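Local coordinates for protein phosphosugar isomerase (Escherichia coli O6:H1, PDB 5UQI) that probably interconverts ribulose-5-phosphate and arabinose-5-phosphate as a sugar-phosphate isomerase of the SIS family, and holds arabinose-5-phosphate in this structure, at residues S54-I57 / A58-L61; S100-A104 / E105-T109; V160-V163 / V164-V168. One frame throughout, in Å; residues are numbered along the deposited sequence.

Interaction 1 of 3, residues S54-I57 / A58-L61; sequences SGII and ARKL. With A5P (arabinose-5-phosphate), chain B.
Ser54 OG gives a 2.6 Å hydrogen bond to phosphate oxygen O1P of A5P, while Ser54 O takes the amide of Ala58 (Ala58 N to Ser54 O 2.8 Å). The hydroxyl stands beside its own backbone N (chi1 -78°), and that N sends a second, weak and long bond to sugar hydroxyl O3. One residue thus meets both the phosphate and the sugar chain, and its carbonyl is taken up by the next turn of helix. Further along the helix, Arg59 bends at chi3 (-111°) and folds back over the preceding turn. Ile56 CG1 lies at the edge of the Arg59 guanidinium, near its plane, 3.8 Å from Arg59 NH2. Ile57 and Leu61 sit one turn apart, with Ile57 CG2 4.2 Å from Leu61 CD1; Leu61 N bonds Ile57 O at 2.8 Å, almost straight on to the carbonyl. Ala58 and Leu61 rest on Phe48 and Ile97 of the parallel sheet. The amino end of helix 52-67, following strand 46-50 and preceding strand 72-76 in a beta-alpha-beta unit, points at the bound sugar phosphate, a placement characteristic of SIS domains.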
loop_
_atom_site.group_PDB
_atom_site.type_symbol
_atom_site.label_atom_id
_atom_site.label_comp_id
_atom_site.label_asym_id
_atom_site.label_seq_id
_atom_site.Cartn_x
_atom_site.Cartn_y
_atom_site.Cartn_z
ATOM N N SER A 54 0.642 -3.566 -7.863
ATOM C CA SER A 54 0.910 -2.819 -6.610
ATOM C C SER A 54 0.744 -1.333 -6.815
ATOM O O SER A 54 0.220 -0.644 -5.911
ATOM C CB SER A 54 2.383 -3.026 -6.144
ATOM O OG SER A 54 2.463 -4.224 -5.559
ATOM N N GLY A 55 1.210 -0.832 -7.954
ATOM C CA GLY A 55 1.130 0.597 -8.290
ATOM C C GLY A 55 -0.347 1.007 -8.443
ATOM O O GLY A 55 -0.673 2.103 -8.100
ATOM N N ILE A 56 -1.176 0.134 -9.018
ATOM C CA ILE A 56 -2.598 0.504 -9.176
ATOM C C ILE A 56 -3.263 0.560 -7.788
ATOM O O ILE A 56 -4.010 1.504 -7.497
ATOM C CB ILE A 56 -3.339 -0.446 -10.129
ATOM C CG1 ILE A 56 -2.674 -0.394 -11.487
ATOM C CG2 ILE A 56 -4.801 0.040 -10.206
ATOM C CD1 ILE A 56 -3.141 -1.512 -12.431
ATOM N N ILE A 57 -2.929 -0.415 -6.932
ATOM C CA ILE A 57 -3.436 -0.324 -5.523
ATOM C C ILE A 57 -2.867 0.933 -4.820
ATOM O O ILE A 57 -3.615 1.581 -4.069
ATOM C CB ILE A 57 -3.076 -1.615 -4.750
ATOM C CG1 ILE A 57 -3.785 -2.806 -5.410
ATOM C CG2 ILE A 57 -3.508 -1.460 -3.281
ATOM C CD1 ILE A 57 -5.275 -2.694 -5.646
ATOM N N ALA A 58 -1.600 1.274 -5.060
ATOM C CA ALA A 58 -0.982 2.494 -4.500
ATOM C C ALA A 58 -1.756 3.736 -4.937
ATOM O O ALA A 58 -2.005 4.640 -4.132
ATOM C CB ALA A 58 0.484 2.584 -4.942
ATOM N N ARG A 59 -2.199 3.775 -6.211
ATOM C CA ARG A 59 -3.041 4.906 -6.719
ATOM C C ARG A 59 -4.362 4.942 -5.907
ATOM O O ARG A 59 -4.802 6.044 -5.533
ATOM C CB ARG A 59 -3.413 4.763 -8.220
ATOM C CG ARG A 59 -2.350 5.122 -9.172
ATOM C CD ARG A 59 -2.857 4.966 -10.636
ATOM N NE ARG A 59 -2.155 3.814 -11.252
ATOM C CZ ARG A 59 -1.223 3.826 -12.218
ATOM N NH1 ARG A 59 -0.799 4.969 -12.764
ATOM N NH2 ARG A 59 -0.707 2.661 -12.665
ATOM N N LYS A 60 -5.012 3.769 -5.695
ATOM C CA LYS A 60 -6.249 3.744 -4.924
ATOM C C LYS A 60 -5.998 4.256 -3.511
ATOM O O LYS A 60 -6.771 5.124 -3.036
ATOM C CB LYS A 60 -6.770 2.297 -4.870
ATOM C CG LYS A 60 -8.294 2.240 -4.607
ATOM C CD LYS A 60 -8.685 2.549 -3.137
ATOM C CE LYS A 60 -10.134 2.140 -2.863
ATOM N NZ LYS A 60 -10.374 2.379 -1.374
ATOM N N LEU A 61 -4.917 3.776 -2.872
ATOM C CA LEU A 61 -4.701 4.177 -1.489
ATOM C C LEU A 61 -4.363 5.670 -1.369
ATOM O O LEU A 61 -4.824 6.329 -0.417
ATOM C CB LEU A 61 -3.540 3.333 -0.897
ATOM C CG LEU A 61 -3.933 1.849 -0.773
ATOM C CD1 LEU A 61 -2.721 1.129 -0.128
ATOM C CD2 LEU A 61 -5.170 1.684 0.179
HETATM C C1 A5P B . 2.836 -8.243 -11.944
HETATM O O1 A5P B . 2.106 -9.016 -11.483
HETATM C C2 A5P B . 2.677 -6.857 -11.516
HETATM O O2 A5P B . 1.418 -6.314 -11.761
HETATM C C3 A5P B . 3.097 -6.915 -10.111
HETATM O O3 A5P B . 2.250 -6.188 -9.214
HETATM C C4 A5P B . 4.423 -6.269 -10.423
HETATM O O4 A5P B . 5.288 -7.209 -11.038
HETATM C C5 A5P B . 5.082 -5.684 -9.213
HETATM O O5 A5P B . 5.393 -6.709 -8.345
HETATM P P A5P B . 5.652 -6.249 -6.838
HETATM O O1P A5P B . 4.308 -5.990 -6.134
HETATM O O2P A5P B . 6.402 -7.550 -6.235
HETATM O O3P A5P B . 6.398 -5.013 -6.876
#

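Interaction 2 of 3, residues S100-A104 / E105-T109; sequences SGETA and EILAT. With A5P (arabinose-5-phosphate), chain B.
Thr103 touches both the ligand and Ile106. At the root of the side chain, Thr103 CB stands 3.4 Å from phosphate oxygen O3P of A5P and 4.0 Å from Ile106 CG1. Beyond CB the side chain forks. OG1, set beside the backbone N (chi1 -55°), hydrogen-bonds O3P; the modelled separation is very short, so its exact value is doubtful. The same OG1 also pairs with Ser98 OG. The other branch, Thr103 CG2, comes within 3.2 Å of Glu105 OE1, because the glutamate chain bends at chi2 (93°) and turns its carboxylate back across the methyl. Ser100 takes a different phosphate oxygen with two of its atoms: Ser100 N meets O2P at 2.9 Å in a nearly straight bond, and OG bonds O2P as well. Since Ser100 OG also accepts Glu102 N (3.0 Å), it forms an ST turn that ties the bend of the loop to the phosphate. This serine- and threonine-rich loop after strand 93-97 is a phosphate-binding loop of the kind found in SIS domains, and Asn99 N adds a further bond to A5P. Thr103 holds the N-cap position of helix 104-107, but its side chain is turned to the phosphate and makes no capping bond. Its carbonyl does the helix work instead: Leu107 N meets Thr103 O at 3.1 Å, supplemented by a weak bond from Ile106 N. Leu107 lays CD1 against Glu102 O (3.6 Å), with CD2 near Gly101 O, and beyond this the side chain packs on Ser130 and Leu131.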
loop_
_atom_site.group_PDB
_atom_site.type_symbol
_atom_site.label_atom_id
_atom_site.label_comp_id
_atom_site.label_asym_id
_atom_site.label_seq_id
_atom_site.Cartn_x
_atom_site.Cartn_y
_atom_site.Cartn_z
ATOM N N SER A 100 6.799 -8.453 -3.495
ATOM C CA SER A 100 8.059 -9.179 -3.274
ATOM C C SER A 100 9.067 -8.359 -2.480
ATOM O O SER A 100 9.927 -8.934 -1.770
ATOM C CB SER A 100 8.711 -9.522 -4.603
ATOM O OG SER A 100 9.141 -8.356 -5.328
ATOM N N GLY A 101 9.043 -7.036 -2.630
ATOM C CA GLY A 101 10.109 -6.202 -2.028
ATOM C C GLY A 101 11.419 -6.327 -2.799
ATOM O O GLY A 101 12.468 -5.842 -2.325
ATOM N N GLU A 102 11.337 -6.867 -4.024
ATOM C CA GLU A 102 12.526 -7.061 -4.870
ATOM C C GLU A 102 12.391 -6.421 -6.248
ATOM O O GLU A 102 13.316 -6.518 -7.068
ATOM C CB GLU A 102 12.830 -8.555 -5.023
ATOM C CG GLU A 102 13.099 -9.311 -3.692
ATOM C CD GLU A 102 14.304 -8.807 -2.928
ATOM O OE1 GLU A 102 15.196 -8.173 -3.552
ATOM O OE2 GLU A 102 14.340 -9.021 -1.656
ATOM N N THR A 103 11.241 -5.754 -6.504
ATOM C CA THR A 103 10.980 -5.268 -7.870
ATOM C C THR A 103 12.039 -4.280 -8.253
ATOM O O THR A 103 12.208 -3.307 -7.560
ATOM C CB THR A 103 9.590 -4.569 -7.821
ATOM O OG1 THR A 103 8.677 -5.520 -7.306
ATOM C CG2 THR A 103 9.156 -4.080 -9.231
ATOM N N ALA A 104 12.720 -4.517 -9.384
ATOM C CA ALA A 104 13.864 -3.684 -9.792
ATOM C C ALA A 104 13.511 -2.214 -9.884
ATOM O O ALA A 104 14.229 -1.341 -9.416
ATOM C CB ALA A 104 14.452 -4.158 -11.109
ATOM N N GLU A 105 12.333 -1.938 -10.471
ATOM C CA GLU A 105 11.954 -0.536 -10.624
ATOM C C GLU A 105 11.784 0.196 -9.298
ATOM O O GLU A 105 12.052 1.401 -9.218
ATOM C CB GLU A 105 10.621 -0.454 -11.447
ATOM C CG GLU A 105 10.748 -0.972 -12.877
ATOM C CD GLU A 105 10.373 -2.439 -13.021
ATOM O OE1 GLU A 105 10.524 -3.251 -12.039
ATOM O OE2 GLU A 105 10.025 -2.829 -14.143
ATOM N N ILE A 106 11.335 -0.484 -8.249
ATOM C CA ILE A 106 11.137 0.166 -6.994
ATOM C C ILE A 106 12.473 0.312 -6.277
ATOM O O ILE A 106 12.725 1.354 -5.716
ATOM C CB ILE A 106 10.122 -0.615 -6.105
ATOM C CG1 ILE A 106 8.793 -0.797 -6.829
ATOM C CG2 ILE A 106 9.931 0.054 -4.756
ATOM C CD1 ILE A 106 8.113 0.571 -7.094
ATOM N N LEU A 107 13.304 -0.721 -6.353
ATOM C CA LEU A 107 14.628 -0.537 -5.682
ATOM C C LEU A 107 15.434 0.584 -6.330
ATOM O O LEU A 107 16.285 1.181 -5.638
ATOM C CB LEU A 107 15.454 -1.793 -5.766
ATOM C CG LEU A 107 14.762 -2.997 -5.188
ATOM C CD1 LEU A 107 15.584 -4.276 -5.360
ATOM C CD2 LEU A 107 14.416 -2.900 -3.721
ATOM N N ALA A 108 15.236 0.816 -7.642
ATOM C CA ALA A 108 15.940 1.885 -8.352
ATOM C C ALA A 108 15.671 3.271 -7.817
ATOM O O ALA A 108 16.471 4.191 -8.033
ATOM C CB ALA A 108 15.576 1.845 -9.830
ATOM N N THR A 109 14.552 3.460 -7.093
ATOM C CA THR A 109 14.306 4.732 -6.509
ATOM C C THR A 109 15.114 5.041 -5.244
ATOM O O THR A 109 15.143 6.174 -4.737
ATOM C CB THR A 109 12.823 4.917 -6.083
ATOM O OG1 THR A 109 12.504 4.084 -4.978
ATOM C CG2 THR A 109 11.836 4.686 -7.252
HETATM C C1 A5P B . 2.836 -8.243 -11.944
HETATM O O1 A5P B . 2.106 -9.016 -11.483
HETATM C C2 A5P B . 2.677 -6.857 -11.516
HETATM O O2 A5P B . 1.418 -6.314 -11.761
HETATM C C3 A5P B . 3.097 -6.915 -10.111
HETATM O O3 A5P B . 2.250 -6.188 -9.214
HETATM C C4 A5P B . 4.423 -6.269 -10.423
HETATM O O4 A5P B . 5.288 -7.209 -11.038
HETATM C C5 A5P B . 5.082 -5.684 -9.213
HETATM O O5 A5P B . 5.393 -6.709 -8.345
HETATM P P A5P B . 5.652 -6.249 -6.838
HETATM O O1P A5P B . 4.308 -5.990 -6.134
HETATM O O2P A5P B . 6.402 -7.550 -6.235
HETATM O O3P A5P B . 6.398 -5.013 -6.876
#

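Interaction 3 of 3, residues V160-V163 / V164-V168; sequences VVLV and VGDAV
Leu162 O takes the amide of Asp166 at 2.9 Å from Asp166 N, and the two side chains meet, Leu162 CD1 lying 3.7 Å from Asp166 OD1. The aspartate turns CG to the side of its own backbone N (chi1 -81°), back over the previous turn. The carboxylate has a partner of its own: OD1 forms a salt bridge with Lys60 of helix 52-67, a charge pair that probably favours the ionised aspartate. Every carbonyl from Val160 to Val163 is satisfied by the amide four residues on. Val160 O receives Val164 N at 2.9 Å, Val161 O receives Gly165 N at 2.8 Å, and Val163 O receives Ala167 N at 3.0 Å. This is the regular alpha-helical pattern of helix 156-175, which packs against helix 52-67 in the SIS domain. Gly165 has no side chain on that inner flank, and Leu61 CD2 presses on its backbone carbonyl carbon. On a different flank Val160 CG1 meets Val164 CG2 at 4.3 Å; the latter branch also passes 3.3 Å from Val160 O. Both valines touch Val24 of helix 3-25 and Ile141, and Val164 reaches Phe32 as well.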
loop_
_atom_site.group_PDB
_atom_site.type_symbol
_atom_site.label_atom_id
_atom_site.label_comp_id
_atom_site.label_asym_id
_atom_site.label_seq_id
_atom_site.Cartn_x
_atom_site.Cartn_y
_atom_site.Cartn_z
ATOM N N VAL A 160 -5.144 -7.865 -0.422
ATOM C CA VAL A 160 -4.806 -7.700 0.983
ATOM C C VAL A 160 -4.227 -6.302 1.276
ATOM O O VAL A 160 -4.539 -5.662 2.310
ATOM C CB VAL A 160 -3.784 -8.780 1.403
ATOM C CG1 VAL A 160 -3.340 -8.519 2.805
ATOM C CG2 VAL A 160 -4.479 -10.144 1.363
ATOM N N VAL A 161 -3.307 -5.841 0.415
ATOM C CA VAL A 161 -2.710 -4.530 0.583
ATOM C C VAL A 161 -3.803 -3.428 0.503
ATOM O O VAL A 161 -3.757 -2.456 1.279
ATOM C CB VAL A 161 -1.605 -4.273 -0.460
ATOM C CG1 VAL A 161 -1.041 -2.884 -0.225
ATOM C CG2 VAL A 161 -0.509 -5.262 -0.180
ATOM N N LEU A 162 -4.785 -3.621 -0.381
ATOM C CA LEU A 162 -5.864 -2.613 -0.446
ATOM C C LEU A 162 -6.651 -2.571 0.856
ATOM O O LEU A 162 -6.924 -1.496 1.375
ATOM C CB LEU A 162 -6.830 -2.957 -1.611
ATOM C CG LEU A 162 -8.082 -2.066 -1.731
ATOM C CD1 LEU A 162 -7.709 -0.611 -1.988
ATOM C CD2 LEU A 162 -8.905 -2.607 -2.891
ATOM N N VAL A 163 -6.987 -3.749 1.391
ATOM C CA VAL A 163 -7.766 -3.762 2.639
ATOM C C VAL A 163 -6.976 -3.169 3.805
ATOM O O VAL A 163 -7.495 -2.330 4.559
ATOM C CB VAL A 163 -8.209 -5.209 2.950
ATOM C CG1 VAL A 163 -8.905 -5.293 4.299
ATOM C CG2 VAL A 163 -9.193 -5.671 1.873
ATOM N N VAL A 164 -5.690 -3.554 3.892
ATOM C CA VAL A 164 -4.827 -2.999 4.936
ATOM C C VAL A 164 -4.720 -1.461 4.821
ATOM O O VAL A 164 -4.917 -0.707 5.786
ATOM C CB VAL A 164 -3.421 -3.646 4.849
ATOM C CG1 VAL A 164 -2.410 -2.813 5.619
ATOM C CG2 VAL A 164 -3.478 -5.097 5.343
ATOM N N GLY A 165 -4.426 -0.984 3.599
ATOM C CA GLY A 165 -4.254 0.470 3.379
ATOM C C GLY A 165 -5.550 1.242 3.639
ATOM O O GLY A 165 -5.514 2.347 4.178
ATOM N N ASP A 166 -6.687 0.690 3.217
ATOM C CA ASP A 166 -7.978 1.331 3.472
ATOM C C ASP A 166 -8.187 1.478 5.002
ATOM O O ASP A 166 -8.628 2.564 5.459
ATOM C CB ASP A 166 -9.155 0.523 2.979
ATOM C CG ASP A 166 -9.458 0.653 1.490
ATOM O OD1 ASP A 166 -8.854 1.471 0.805
ATOM O OD2 ASP A 166 -10.409 -0.135 1.069
ATOM N N ALA A 167 -7.843 0.411 5.737
ATOM C CA ALA A 167 -8.060 0.443 7.200
ATOM C C ALA A 167 -7.146 1.476 7.851
ATOM O O ALA A 167 -7.576 2.187 8.749
ATOM C CB ALA A 167 -7.798 -0.935 7.800
ATOM N N VAL A 168 -5.875 1.567 7.405
ATOM C CA VAL A 168 -4.980 2.608 7.871
ATOM C C VAL A 168 -5.542 3.993 7.600
ATOM O O VAL A 168 -5.578 4.872 8.467
ATOM C CB VAL A 168 -3.570 2.410 7.301
ATOM C CG1 VAL A 168 -2.710 3.611 7.670
ATOM C CG2 VAL A 168 -3.008 1.063 7.810
#

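From the N terminus the three contacts come in series, none nested in or crossing another. Each closes only a local turn of unbroken chain. Interaction 1 lies on helix 52-67, just after strand 46-50; interaction 2 follows strand 93-97, the neighbour of 46-50 in the parallel sheet. Their nearest atoms stay about 6 Å apart, yet A5P bridges them, since both touch it. Interaction 3, on helix 156-175, comes last and lies beside interaction 1: Lys60 CD packs on Leu162 CD1 at 3.5 Å, joining the two helices. Interaction 3 does not touch interaction 2, about 9 Å away at nearest atoms.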